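Local structure of metal transporter CNNM3 (Homo sapiens, 6DFD) at residues 85-90 with 96-101; 119-124 with 130-135; 71-76 with 203-208. The protein is an integral membrane protein that probably exports magnesium, and its cyclic nucleotide-binding homology domain mediates dimerization and is required for magnesium efflux activity. The protein carries 6 engineered substitutions. One frame throughout, in Å; residues are numbered along the deposited sequence.

Contact 1. Residues 85-90 with 96-101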
ATOM      1  N   GLN A  85       2.330   2.189  20.657  1.00 38.25           N
ATOM      2  CA  GLN A  85       2.575   3.599  20.397  1.00 38.65           C
ATOM      3  C   GLN A  85       1.361   4.197  19.708  1.00 36.37           C
ATOM      4  O   GLN A  85       0.474   3.493  19.234  1.00 34.61           O
ATOM      5  CB  GLN A  85       3.826   3.807  19.533  1.00 41.63           C
ATOM      6  CG  GLN A  85       5.114   3.210  20.112  1.00 47.76           C
ATOM      7  CD  GLN A  85       5.804   4.106  21.118  1.00 57.18           C
ATOM      8  OE1 GLN A  85       5.296   5.168  21.485  1.00 59.95           O
ATOM      9  NE2 GLN A  85       6.983   3.685  21.566  1.00 62.25           N
ATOM     10  N   GLU A  86       1.325   5.518  19.656  1.00 38.93           N
ATOM     11  CA  GLU A  86       0.248   6.212  18.979  1.00 41.88           C
ATOM     12  C   GLU A  86       0.831   7.312  18.114  1.00 40.35           C
ATOM     13  O   GLU A  86       1.968   7.756  18.305  1.00 41.80           O
ATOM     14  CB  GLU A  86      -0.748   6.815  19.979  1.00 47.26           C
ATOM     15  CG  GLU A  86      -0.131   7.882  20.878  1.00 53.24           C
ATOM     16  CD  GLU A  86      -1.162   8.632  21.705  1.00 55.26           C
ATOM     17  OE1 GLU A  86      -2.367   8.544  21.383  1.00 54.10           O
ATOM     18  OE2 GLU A  86      -0.764   9.306  22.677  1.00 55.91           O
ATOM     19  N   VAL A  87       0.024   7.757  17.165  1.00 37.01           N
ATOM     20  CA  VAL A  87       0.235   9.025  16.494  1.00 37.37           C
ATOM     21  C   VAL A  87      -0.995   9.856  16.796  1.00 36.50           C
ATOM     22  O   VAL A  87      -2.123   9.420  16.527  1.00 35.95           O
ATOM     23  CB  VAL A  87       0.453   8.858  14.982  1.00 40.95           C
ATOM     24  CG1 VAL A  87       0.449  10.213  14.277  1.00 43.71           C
ATOM     25  CG2 VAL A  87       1.772   8.144  14.723  1.00 43.52           C
ATOM     26  N   ARG A  88      -0.783  11.012  17.409  1.00 37.79           N
ATOM     27  CA  ARG A  88      -1.837  11.989  17.623  1.00 40.93           C
ATOM     28  C   ARG A  88      -1.900  12.854  16.377  1.00 41.31           C
ATOM     29  O   ARG A  88      -0.951  13.582  16.066  1.00 43.36           O
ATOM     30  CB  ARG A  88      -1.549  12.822  18.865  1.00 45.23           C
ATOM     31  CG  ARG A  88      -1.415  11.989  20.112  1.00 47.10           C
ATOM     32  CD  ARG A  88      -1.655  12.843  21.332  1.00 50.69           C
ATOM     33  NE  ARG A  88      -3.011  13.384  21.330  1.00 54.13           N
ATOM     34  CZ  ARG A  88      -3.432  14.345  22.144  1.00 62.11           C
ATOM     35  NH1 ARG A  88      -2.598  14.878  23.030  1.00 64.81           N
ATOM     36  NH2 ARG A  88      -4.684  14.776  22.066  1.00 65.94           N
ATOM     37  N   PHE A  89      -3.000  12.756  15.645  1.00 39.92           N
ATOM     38  CA  PHE A  89      -3.086  13.413  14.358  1.00 41.68           C
ATOM     39  C   PHE A  89      -3.490  14.873  14.546  1.00 44.48           C
ATOM     40  O   PHE A  89      -4.490  15.173  15.206  1.00 48.88           O
ATOM     41  CB  PHE A  89      -4.083  12.681  13.462  1.00 41.19           C
ATOM     42  CG  PHE A  89      -4.135  13.218  12.077  1.00 41.86           C
ATOM     43  CD1 PHE A  89      -3.108  12.966  11.195  1.00 42.66           C
ATOM     44  CD2 PHE A  89      -5.198  13.996  11.660  1.00 43.43           C
ATOM     45  CE1 PHE A  89      -3.143  13.474   9.913  1.00 44.61           C
ATOM     46  CE2 PHE A  89      -5.233  14.504  10.381  1.00 45.16           C
ATOM     47  CZ  PHE A  89      -4.206  14.240   9.507  1.00 44.84           C
ATOM     48  N   ASP A  90      -2.696  15.777  13.980  1.00 42.35           N
ATOM     49  CA  ASP A  90      -2.919  17.222  14.085  1.00 42.76           C
ATOM     50  C   ASP A  90      -3.612  17.669  12.804  1.00 43.54           C
ATOM     51  O   ASP A  90      -2.965  17.893  11.778  1.00 41.29           O
ATOM     52  CB  ASP A  90      -1.599  17.957  14.300  1.00 44.13           C
ATOM     53  CG  ASP A  90      -1.776  19.460  14.443  1.00 47.06           C
ATOM     54  OD1 ASP A  90      -2.897  19.967  14.239  1.00 47.70           O
ATOM     55  OD2 ASP A  90      -0.773  20.131  14.758  1.00 47.45           O
ATOM     56  N   ALA A  96       2.624  17.368   9.415  1.00 46.12           N
ATOM     57  CA  ALA A  96       3.527  17.482  10.551  1.00 46.21           C
ATOM     58  C   ALA A  96       4.497  16.309  10.584  1.00 44.45           C
ATOM     59  O   ALA A  96       4.168  15.187  10.191  1.00 43.12           O
ATOM     60  CB  ALA A  96       2.738  17.536  11.860  1.00 47.50           C
ATOM     61  N   THR A  97       5.706  16.575  11.075  1.00 45.22           N
ATOM     62  CA  THR A  97       6.747  15.555  11.031  1.00 46.73           C
ATOM     63  C   THR A  97       6.335  14.295  11.782  1.00 43.05           C
ATOM     64  O   THR A  97       6.636  13.181  11.341  1.00 41.22           O
ATOM     65  CB  THR A  97       8.047  16.111  11.603  1.00 55.62           C
ATOM     66  OG1 THR A  97       7.786  16.703  12.880  1.00 66.01           O
ATOM     67  CG2 THR A  97       8.627  17.153  10.668  1.00 54.10           C
ATOM     68  N   HIS A  98       5.662  14.442  12.924  1.00 43.43           N
ATOM     69  CA  HIS A  98       5.315  13.256  13.708  1.00 44.73           C
ATOM     70  C   HIS A  98       4.243  12.394  13.044  1.00 41.33           C
ATOM     71  O   HIS A  98       3.948  11.301  13.545  1.00 39.46           O
ATOM     72  CB  HIS A  98       4.873  13.680  15.115  1.00 50.64           C
ATOM     73  CG  HIS A  98       3.509  14.298  15.171  1.00 54.56           C
ATOM     74  ND1 HIS A  98       3.258  15.592  14.771  1.00 56.83           N
ATOM     75  CD2 HIS A  98       2.325  13.802  15.604  1.00 54.61           C
ATOM     76  CE1 HIS A  98       1.975  15.863  14.940  1.00 56.91           C
ATOM     77  NE2 HIS A  98       1.387  14.794  15.448  1.00 55.21           N
ATOM     78  N   HIS A  99       3.660  12.844  11.931  1.00 40.03           N
ATOM     79  CA  HIS A  99       2.726  12.018  11.176  1.00 37.49           C
ATOM     80  C   HIS A  99       3.417  10.981  10.302  1.00 35.99           C
ATOM     81  O   HIS A  99       2.760  10.040   9.834  1.00 34.78           O
ATOM     82  CB  HIS A  99       1.847  12.897  10.284  1.00 37.81           C
ATOM     83  CG  HIS A  99       0.921  13.781  11.043  1.00 40.60           C
ATOM     84  ND1 HIS A  99       0.176  14.768  10.440  1.00 41.66           N
ATOM     85  CD2 HIS A  99       0.607  13.821  12.358  1.00 41.53           C
ATOM     86  CE1 HIS A  99      -0.547  15.390  11.354  1.00 42.75           C
ATOM     87  NE2 HIS A  99      -0.306  14.830  12.526  1.00 42.21           N
ATOM     88  N   TYR A 100       4.715  11.120  10.063  1.00 37.98           N
ATOM     89  CA  TYR A 100       5.421  10.226   9.154  1.00 38.52           C
ATOM     90  C   TYR A 100       5.974   9.036   9.924  1.00 39.44           C
ATOM     91  O   TYR A 100       6.750   9.205  10.871  1.00 39.69           O
ATOM     92  CB  TYR A 100       6.546  10.957   8.425  1.00 40.46           C
ATOM     93  CG  TYR A 100       6.011  11.925   7.404  1.00 43.74           C
ATOM     94  CD1 TYR A 100       5.622  13.193   7.778  1.00 45.11           C
ATOM     95  CD2 TYR A 100       5.861  11.554   6.073  1.00 46.54           C
ATOM     96  CE1 TYR A 100       5.112  14.088   6.856  1.00 47.32           C
ATOM     97  CE2 TYR A 100       5.350  12.443   5.141  1.00 47.78           C
ATOM     98  CZ  TYR A 100       4.979  13.706   5.541  1.00 48.77           C
ATOM     99  OH  TYR A 100       4.473  14.601   4.626  1.00 50.80           O
ATOM    100  N   LEU A 101       5.581   7.840   9.503  1.00 39.53           N
ATOM    101  CA  LEU A 101       6.126   6.604  10.051  1.00 39.54           C
ATOM    102  C   LEU A 101       7.365   6.146   9.294  1.00 41.88           C
ATOM    103  O   LEU A 101       8.297   5.590   9.895  1.00 42.55           O
ATOM    104  CB  LEU A 101       5.062   5.509  10.006  1.00 39.04           C
ATOM    105  CG  LEU A 101       3.717   5.812  10.670  1.00 39.67           C
ATOM    106  CD1 LEU A 101       2.807   4.585  10.595  1.00 35.89           C
ATOM    107  CD2 LEU A 101       3.910   6.261  12.112  1.00 44.55           C
TER
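The imidazole of His99 is sandwiched: the Phe89 ring lies over one face in an offset stack, centroids 4.5 Å apart and planes inclined by 21°, and the methyl group of Ala96 sits centrally over the opposite face. The overlap with Phe89 falls toward the rim, where CD1 of Phe89 comes to 3.5 Å from CE1 of His99. At the ring edge, the backbone N of Asp90 donates to NE2 of His99 across 3.0 Å in an almost straight bond (177°), though that nitrogen is tilted from the imidazole plane. ND1 of His99 is hydrogen-bonded to the carbonyl of Arg94 in the connecting loop, so both ring nitrogens are used, consistent with a neutral imidazole protonated on ND1. With an alanine at His99, the Asp90 amide and the Arg94 carbonyl would probably lose the group that ties them together, and the Phe89 ring would be freer to turn.

CD2 of His99 lies 3.3 Å above the plane of the His98 ring, toward the rim. The CG of His98 stands between the backbone N and the carbonyl carbon (chi1 74°), which swings NE2 of His98 to within 2.7 Å of the Arg88 carbonyl O. This acceptor is near the ring plane, but the hydrogen bond is bent. Both branches of Val87 come near O of His98, CG1 at 3.7 Å, while CG2 also packs on CD2 of Leu101 at 3.9 Å.

Leu189 pairs with Val87 through the backbone, and Ala185 with His99. The contact lies where the chain passes from strand 84-87 of one sheet to strand 100-102 of the other, the imidazoles bonded to the backbone of Arg88 and Asp90, in the cupin-like beta-barrel of a cyclic nucleotide-binding homology domain.

Contact 2. Residues 119-124 with 130-135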
ATOM      1  N   VAL A 119      -3.427   5.406   6.893  1.00 30.59           N
ATOM      2  CA  VAL A 119      -2.183   5.986   6.408  1.00 31.79           C
ATOM      3  C   VAL A 119      -2.220   6.059   4.888  1.00 32.07           C
ATOM      4  O   VAL A 119      -2.923   5.295   4.219  1.00 31.08           O
ATOM      5  CB  VAL A 119      -0.941   5.182   6.865  1.00 33.60           C
ATOM      6  CG1 VAL A 119      -0.787   5.246   8.372  1.00 34.68           C
ATOM      7  CG2 VAL A 119      -1.023   3.748   6.382  1.00 32.55           C
ATOM      8  N   GLU A 120      -1.458   6.996   4.348  1.00 34.35           N
ATOM      9  CA  GLU A 120      -1.180   7.057   2.925  1.00 36.36           C
ATOM     10  C   GLU A 120       0.231   6.552   2.701  1.00 35.42           C
ATOM     11  O   GLU A 120       1.167   6.954   3.408  1.00 36.03           O
ATOM     12  CB  GLU A 120      -1.319   8.480   2.377  1.00 41.20           C
ATOM     13  CG  GLU A 120      -0.976   8.597   0.888  1.00 46.61           C
ATOM     14  CD  GLU A 120      -1.174  10.009   0.352  1.00 53.71           C
ATOM     15  OE1 GLU A 120      -2.301  10.330  -0.072  1.00 55.90           O
ATOM     16  OE2 GLU A 120      -0.201  10.792   0.371  1.00 56.47           O
ATOM     17  N   VAL A 121       0.374   5.675   1.721  1.00 36.01           N
ATOM     18  CA  VAL A 121       1.644   5.081   1.351  1.00 39.91           C
ATOM     19  C   VAL A 121       1.960   5.539  -0.060  1.00 41.83           C
ATOM     20  O   VAL A 121       1.105   5.444  -0.949  1.00 43.81           O
ATOM     21  CB  VAL A 121       1.590   3.544   1.409  1.00 44.50           C
ATOM     22  CG1 VAL A 121       2.962   2.958   1.157  1.00 47.56           C
ATOM     23  CG2 VAL A 121       1.034   3.069   2.739  1.00 46.92           C
ATOM     24  N   GLU A 122       3.179   6.023  -0.270  1.00 42.06           N
ATOM     25  CA  GLU A 122       3.689   6.254  -1.616  1.00 45.47           C
ATOM     26  C   GLU A 122       4.932   5.393  -1.781  1.00 43.45           C
ATOM     27  O   GLU A 122       5.866   5.492  -0.977  1.00 43.68           O
ATOM     28  CB  GLU A 122       3.978   7.738  -1.863  1.00 55.26           C
ATOM     29  CG  GLU A 122       5.129   8.304  -1.088  1.00 68.80           C
ATOM     30  CD  GLU A 122       6.388   8.392  -1.922  1.00 81.72           C
ATOM     31  OE1 GLU A 122       7.309   7.583  -1.691  1.00 85.35           O
ATOM     32  OE2 GLU A 122       6.446   9.261  -2.819  1.00 86.84           O
ATOM     33  N   ILE A 123       4.940   4.537  -2.803  1.00 43.44           N
ATOM     34  CA  ILE A 123       5.845   3.394  -2.802  1.00 47.24           C
ATOM     35  C   ILE A 123       6.316   3.076  -4.216  1.00 49.47           C
ATOM     36  O   ILE A 123       5.600   3.286  -5.202  1.00 48.30           O
ATOM     37  CB  ILE A 123       5.164   2.167  -2.156  1.00 48.72           C
ATOM     38  CG1 ILE A 123       6.150   1.001  -2.066  1.00 54.76           C
ATOM     39  CG2 ILE A 123       3.926   1.772  -2.936  1.00 46.22           C
ATOM     40  CD1 ILE A 123       5.823   0.030  -0.966  1.00 57.37           C
ATOM     41  N   GLY A 124       7.544   2.560  -4.296  1.00 53.52           N
ATOM     42  CA  GLY A 124       8.096   2.074  -5.543  1.00 56.11           C
ATOM     43  C   GLY A 124       8.733   3.183  -6.356  1.00 55.80           C
ATOM     44  O   GLY A 124       8.740   4.359  -5.983  1.00 54.39           O
ATOM     45  N   PHE A 130      -1.469   5.026  -2.306  1.00 40.10           N
ATOM     46  CA  PHE A 130      -2.745   4.446  -1.927  1.00 41.47           C
ATOM     47  C   PHE A 130      -2.872   4.455  -0.412  1.00 36.82           C
ATOM     48  O   PHE A 130      -1.890   4.590   0.322  1.00 37.12           O
ATOM     49  CB  PHE A 130      -2.923   3.034  -2.495  1.00 47.61           C
ATOM     50  CG  PHE A 130      -1.735   2.142  -2.308  1.00 51.56           C
ATOM     51  CD1 PHE A 130      -1.553   1.448  -1.126  1.00 57.23           C
ATOM     52  CD2 PHE A 130      -0.808   1.987  -3.322  1.00 53.27           C
ATOM     53  CE1 PHE A 130      -0.457   0.619  -0.954  1.00 62.71           C
ATOM     54  CE2 PHE A 130       0.286   1.163  -3.162  1.00 59.45           C
ATOM     55  CZ  PHE A 130       0.465   0.477  -1.976  1.00 63.60           C
ATOM     56  N   GLU A 131      -4.110   4.329   0.042  1.00 33.57           N
ATOM     57  CA  GLU A 131      -4.438   4.409   1.457  1.00 33.70           C
ATOM     58  C   GLU A 131      -4.572   3.009   2.038  1.00 34.72           C
ATOM     59  O   GLU A 131      -5.154   2.119   1.418  1.00 35.58           O
ATOM     60  CB  GLU A 131      -5.738   5.192   1.665  1.00 34.89           C
ATOM     61  CG  GLU A 131      -6.169   5.307   3.119  1.00 37.63           C
ATOM     62  CD  GLU A 131      -7.320   6.289   3.308  1.00 40.84           C
ATOM     63  OE1 GLU A 131      -7.547   7.123   2.403  1.00 39.83           O
ATOM     64  OE2 GLU A 131      -8.001   6.211   4.354  1.00 43.14           O
ATOM     65  N   ASN A 132      -4.032   2.830   3.236  1.00 34.20           N
ATOM     66  CA  ASN A 132      -4.077   1.567   3.957  1.00 35.44           C
ATOM     67  C   ASN A 132      -4.663   1.808   5.335  1.00 33.55           C
ATOM     68  O   ASN A 132      -4.557   2.911   5.884  1.00 33.57           O
ATOM     69  CB  ASN A 132      -2.685   0.955   4.108  1.00 41.68           C
ATOM     70  CG  ASN A 132      -2.251   0.173   2.885  1.00 51.77           C
ATOM     71  OD1 ASN A 132      -3.049  -0.116   1.992  1.00 53.25           O
ATOM     72  ND2 ASN A 132      -0.974  -0.175   2.841  1.00 58.49           N
ATOM     73  N   GLY A 133      -5.265   0.764   5.899  1.00 32.93           N
ATOM     74  CA  GLY A 133      -5.906   0.836   7.191  1.00 31.69           C
ATOM     75  C   GLY A 133      -5.377  -0.209   8.159  1.00 32.44           C
ATOM     76  O   GLY A 133      -4.202  -0.626   8.111  1.00 31.88           O
ATOM     77  N   ALA A 134      -6.277  -0.645   9.034  1.00 31.46           N
ATOM     78  CA  ALA A 134      -5.884  -1.449  10.179  1.00 30.73           C
ATOM     79  C   ALA A 134      -5.297  -2.776   9.717  1.00 28.75           C
ATOM     80  O   ALA A 134      -5.787  -3.392   8.767  1.00 27.19           O
ATOM     81  CB  ALA A 134      -7.090  -1.699  11.084  1.00 30.19           C
ATOM     82  N   PHE A 135      -4.232  -3.184  10.394  1.00 30.25           N
ATOM     83  CA  PHE A 135      -3.543  -4.460  10.248  1.00 31.47           C
ATOM     84  C   PHE A 135      -2.724  -4.528   8.966  1.00 31.77           C
ATOM     85  O   PHE A 135      -2.235  -5.608   8.595  1.00 32.94           O
ATOM     86  CB  PHE A 135      -4.517  -5.640  10.402  1.00 32.98           C
ATOM     87  CG  PHE A 135      -4.711  -6.031  11.850  1.00 33.75           C
ATOM     88  CD1 PHE A 135      -5.506  -5.269  12.688  1.00 35.84           C
ATOM     89  CD2 PHE A 135      -4.011  -7.093  12.401  1.00 33.09           C
ATOM     90  CE1 PHE A 135      -5.643  -5.586  14.036  1.00 37.30           C
ATOM     91  CE2 PHE A 135      -4.147  -7.412  13.747  1.00 34.30           C
ATOM     92  CZ  PHE A 135      -4.962  -6.666  14.560  1.00 36.48           C
TER
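A beta hairpin joins strand 119-123 to strand 128-132, with Val119 opposite Asn132 and Val121 opposite Phe130 as antiparallel hydrogen-bonded pairs. N of Val119 donates to O of Asn132 over 2.9 Å, and N of Asn132 returns the bond to O of Val119; Val121 and Phe130 exchange the same two bonds. Between them Glu120 and Glu131 form a non-hydrogen-bonded pair, their side chains on the face opposite that of Val119, Val121, Phe130 and Asn132. There CG of Glu131 passes 3.4 Å from O of Val119, and its carboxylate makes a salt bridge with Arg118.

Strand 128-132 is the outer strand of its four-stranded sheet within the chain, while strand 119-123 also pairs with strand 181-185. On the face carrying the valines, Val119 and Asn132 cross at a slant, CG2 of Val119 coming to 4.0 Å from CB of Asn132. Phe130 has its CG between the backbone N and the carbonyl carbon (chi1 47°), which throws the ring across toward strand 119-123: CE2 of Phe130 meets CG2 of Ile123 at 3.7 Å, and CE1 reaches CB of Val121 at 4.3 Å. Phe130 also meets Phe130 of the second subunit, ring planes at about 65°, and Ile123 packs on Ile123 of that subunit.

Contact 3. Residues 71-76 with 203-208. Engineered in segment 203-208: Met204 (natural residue Leu).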
ATOM      1  N   GLU A  71       5.264 -18.155  19.882  1.00 39.66           N
ATOM      2  CA  GLU A  71       4.059 -17.349  20.010  1.00 38.92           C
ATOM      3  C   GLU A  71       3.982 -16.717  21.389  1.00 38.12           C
ATOM      4  O   GLU A  71       3.518 -15.584  21.537  1.00 36.24           O
ATOM      5  CB  GLU A  71       2.833 -18.217  19.734  1.00 39.95           C
ATOM      6  CG  GLU A  71       2.758 -18.688  18.307  1.00 43.53           C
ATOM      7  CD  GLU A  71       1.400 -19.252  17.959  1.00 48.13           C
ATOM      8  OE1 GLU A  71       1.291 -20.477  17.785  1.00 50.57           O
ATOM      9  OE2 GLU A  71       0.422 -18.472  17.868  1.00 48.19           O
ATOM     10  N   LYS A  72       4.460 -17.426  22.409  1.00 41.30           N
ATOM     11  CA  LYS A  72       4.437 -16.886  23.764  1.00 46.98           C
ATOM     12  C   LYS A  72       5.365 -15.686  23.892  1.00 40.15           C
ATOM     13  O   LYS A  72       5.008 -14.673  24.509  1.00 39.64           O
ATOM     14  CB  LYS A  72       4.831 -17.987  24.751  1.00 65.39           C
ATOM     15  CG  LYS A  72       4.889 -17.570  26.211  1.00 86.54           C
ATOM     16  CD  LYS A  72       5.743 -18.549  27.008  1.00106.27           C
ATOM     17  CE  LYS A  72       5.318 -18.626  28.464  1.00119.44           C
ATOM     18  NZ  LYS A  72       5.229 -17.285  29.104  1.00125.63           N
ATOM     19  N   VAL A  73       6.571 -15.790  23.330  1.00 40.68           N
ATOM     20  CA  VAL A  73       7.525 -14.687  23.396  1.00 40.62           C
ATOM     21  C   VAL A  73       6.996 -13.493  22.615  1.00 38.61           C
ATOM     22  O   VAL A  73       7.100 -12.340  23.054  1.00 40.05           O
ATOM     23  CB  VAL A  73       8.894 -15.147  22.864  1.00 42.06           C
ATOM     24  CG1 VAL A  73       9.839 -13.960  22.680  1.00 45.40           C
ATOM     25  CG2 VAL A  73       9.502 -16.157  23.813  1.00 41.77           C
ATOM     26  N   LEU A  74       6.395 -13.750  21.455  1.00 37.20           N
ATOM     27  CA  LEU A  74       5.839 -12.654  20.671  1.00 36.22           C
ATOM     28  C   LEU A  74       4.729 -11.951  21.433  1.00 37.31           C
ATOM     29  O   LEU A  74       4.665 -10.712  21.457  1.00 36.24           O
ATOM     30  CB  LEU A  74       5.316 -13.173  19.334  1.00 36.30           C
ATOM     31  CG  LEU A  74       4.699 -12.088  18.432  1.00 34.97           C
ATOM     32  CD1 LEU A  74       5.682 -10.942  18.182  1.00 34.84           C
ATOM     33  CD2 LEU A  74       4.271 -12.714  17.113  1.00 35.76           C
ATOM     34  N   LEU A  75       3.828 -12.717  22.054  1.00 36.85           N
ATOM     35  CA  LEU A  75       2.751 -12.067  22.793  1.00 38.04           C
ATOM     36  C   LEU A  75       3.323 -11.216  23.915  1.00 38.40           C
ATOM     37  O   LEU A  75       2.918 -10.062  24.106  1.00 39.54           O
ATOM     38  CB  LEU A  75       1.771 -13.106  23.338  1.00 42.56           C
ATOM     39  CG  LEU A  75       0.563 -12.526  24.088  1.00 46.42           C
ATOM     40  CD1 LEU A  75      -0.282 -11.647  23.183  1.00 48.69           C
ATOM     41  CD2 LEU A  75      -0.277 -13.644  24.675  1.00 46.64           C
ATOM     42  N   HIS A  76       4.301 -11.756  24.643  1.00 40.36           N
ATOM     43  CA  HIS A  76       4.953 -10.980  25.691  1.00 44.08           C
ATOM     44  C   HIS A  76       5.565  -9.694  25.139  1.00 44.42           C
ATOM     45  O   HIS A  76       5.496  -8.640  25.782  1.00 46.34           O
ATOM     46  CB  HIS A  76       6.013 -11.843  26.372  1.00 52.40           C
ATOM     47  CG  HIS A  76       6.707 -11.170  27.513  1.00 67.36           C
ATOM     48  ND1 HIS A  76       8.068 -10.952  27.531  1.00 72.87           N
ATOM     49  CD2 HIS A  76       6.232 -10.683  28.684  1.00 72.20           C
ATOM     50  CE1 HIS A  76       8.401 -10.353  28.660  1.00 75.10           C
ATOM     51  NE2 HIS A  76       7.306 -10.178  29.378  1.00 73.38           N
ATOM     52  N   LEU A 203      14.305 -12.738  19.767  1.00 46.15           N
ATOM     53  CA  LEU A 203      14.824 -13.982  19.211  1.00 47.43           C
ATOM     54  C   LEU A 203      15.734 -14.676  20.210  1.00 52.77           C
ATOM     55  O   LEU A 203      15.728 -15.909  20.312  1.00 55.19           O
ATOM     56  CB  LEU A 203      15.587 -13.728  17.913  1.00 49.77           C
ATOM     57  CG  LEU A 203      14.810 -13.320  16.665  1.00 51.99           C
ATOM     58  CD1 LEU A 203      15.763 -13.291  15.492  1.00 55.13           C
ATOM     59  CD2 LEU A 203      13.650 -14.265  16.385  1.00 53.30           C
HETATM   60  N   MSE A 204      16.529 -13.910  20.949  1.00 56.94           N
HETATM   61  CA  MSE A 204      17.392 -14.525  21.955  1.00 60.58           C
HETATM   62  C   MSE A 204      16.545 -15.057  23.126  1.00 60.67           C
HETATM   63  O   MSE A 204      16.863 -16.092  23.716  1.00 59.63           O
HETATM   64  CB  MSE A 204      18.443 -13.528  22.438  1.00 62.51           C
HETATM   65  CG  MSE A 204      19.390 -13.040  21.335  1.00 64.79           C
HETATM   66 SE   MSE A 204      20.583 -14.426  20.634  0.47 68.10          SE
HETATM   67  CE  MSE A 204      19.551 -15.050  19.102  1.00 63.85           C
ATOM     68  N   ALA A 205      15.446 -14.363  23.444  1.00 62.29           N
ATOM     69  CA  ALA A 205      14.553 -14.832  24.502  1.00 66.02           C
ATOM     70  C   ALA A 205      13.892 -16.152  24.122  1.00 67.20           C
ATOM     71  O   ALA A 205      13.728 -17.037  24.972  1.00 70.95           O
ATOM     72  CB  ALA A 205      13.491 -13.775  24.809  1.00 65.95           C
ATOM     73  N   THR A 206      13.494 -16.299  22.856  1.00 63.21           N
ATOM     74  CA  THR A 206      12.951 -17.570  22.390  1.00 64.77           C
ATOM     75  C   THR A 206      13.959 -18.695  22.575  1.00 69.19           C
ATOM     76  O   THR A 206      13.568 -19.846  22.803  1.00 68.19           O
ATOM     77  CB  THR A 206      12.534 -17.449  20.919  1.00 67.76           C
ATOM     78  OG1 THR A 206      11.525 -16.438  20.789  1.00 67.98           O
ATOM     79  CG2 THR A 206      11.980 -18.771  20.386  1.00 70.22           C
ATOM     80  N   ARG A 207      15.254 -18.385  22.492  1.00 74.76           N
ATOM     81  CA  ARG A 207      16.287 -19.393  22.697  1.00 78.43           C
ATOM     82  C   ARG A 207      16.479 -19.722  24.172  1.00 85.35           C
ATOM     83  O   ARG A 207      16.937 -20.824  24.502  1.00 85.66           O
ATOM     84  CB  ARG A 207      17.611 -18.915  22.094  1.00 76.13           C
ATOM     85  N   ALA A 208      16.145 -18.793  25.063  1.00 91.94           N
ATOM     86  CA  ALA A 208      16.287 -19.008  26.499  1.00 96.75           C
ATOM     87  C   ALA A 208      14.976 -18.704  27.218  1.00 93.66           C
ATOM     88  O   ALA A 208      14.131 -19.585  27.388  1.00 91.00           O
ATOM     89  CB  ALA A 208      17.411 -18.147  27.055  1.00100.15           C
TER
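Val73 and Thr206 cross at a slant where the two helices come close, the whole isopropyl group of the valine set against the threonine hydroxyl. CG1 of Val73 lies 3.5 Å from OG1 of Thr206, and CB and CG2 of Val73 are each 3.6 Å from the same oxygen, so the valine meets the hydroxyl branch rather than the threonine methyl. With CG1 anti to the backbone N (chi1 170°), both branches of Val73 reach the other helix: CG2 also comes to 4.0 Å from CA of Thr206, and CG1 extends to CB of Ala205 at 4.2 Å.

Thr206 has its OG1 anti to the carbonyl carbon (chi1 -61°), which lets the hydroxyl bond to the carbonyl O of Ala202 one turn back in its own helix. The same oxygen has a weak hydrogen bond with N of Ser70. The valine therefore packs against a hydroxyl whose polar needs are met by others, and no hydrogen bond links the two segments themselves. The interface is small, 119 Å², and lies at the surface.

Val73 belongs to the first turn of helix 71-78, where its N is hydrogen-bonded to OG of Ser70; Thr206 and Ala205 belong to the last turn of helix 196-207. Met69 touches both Leu203 and Thr206 from the loop, while Leu74 packs helix 71-78 against helix 47-60.

Overall arrangement
Contacts 1 and 2 follow one another along the chain and meet in the barrel: their centres are 14 Å apart, and CD1 of Leu101 packs on CG1 of Val119 at 4.3 Å. Both reach the sheet in which strand 181-185 lies between strands 100-102 and 119-123. Contact 3 stands apart on the helical side, across the chain's centre, with its own centre about 29 Å from that of either of the others. It closes a long loop that holds both, bringing the helix before strand 84-87 against the last modelled helix, 196-207. Among the three, contact 2 is the one touched by the second subunit, in keeping with a dimer formed through this domain.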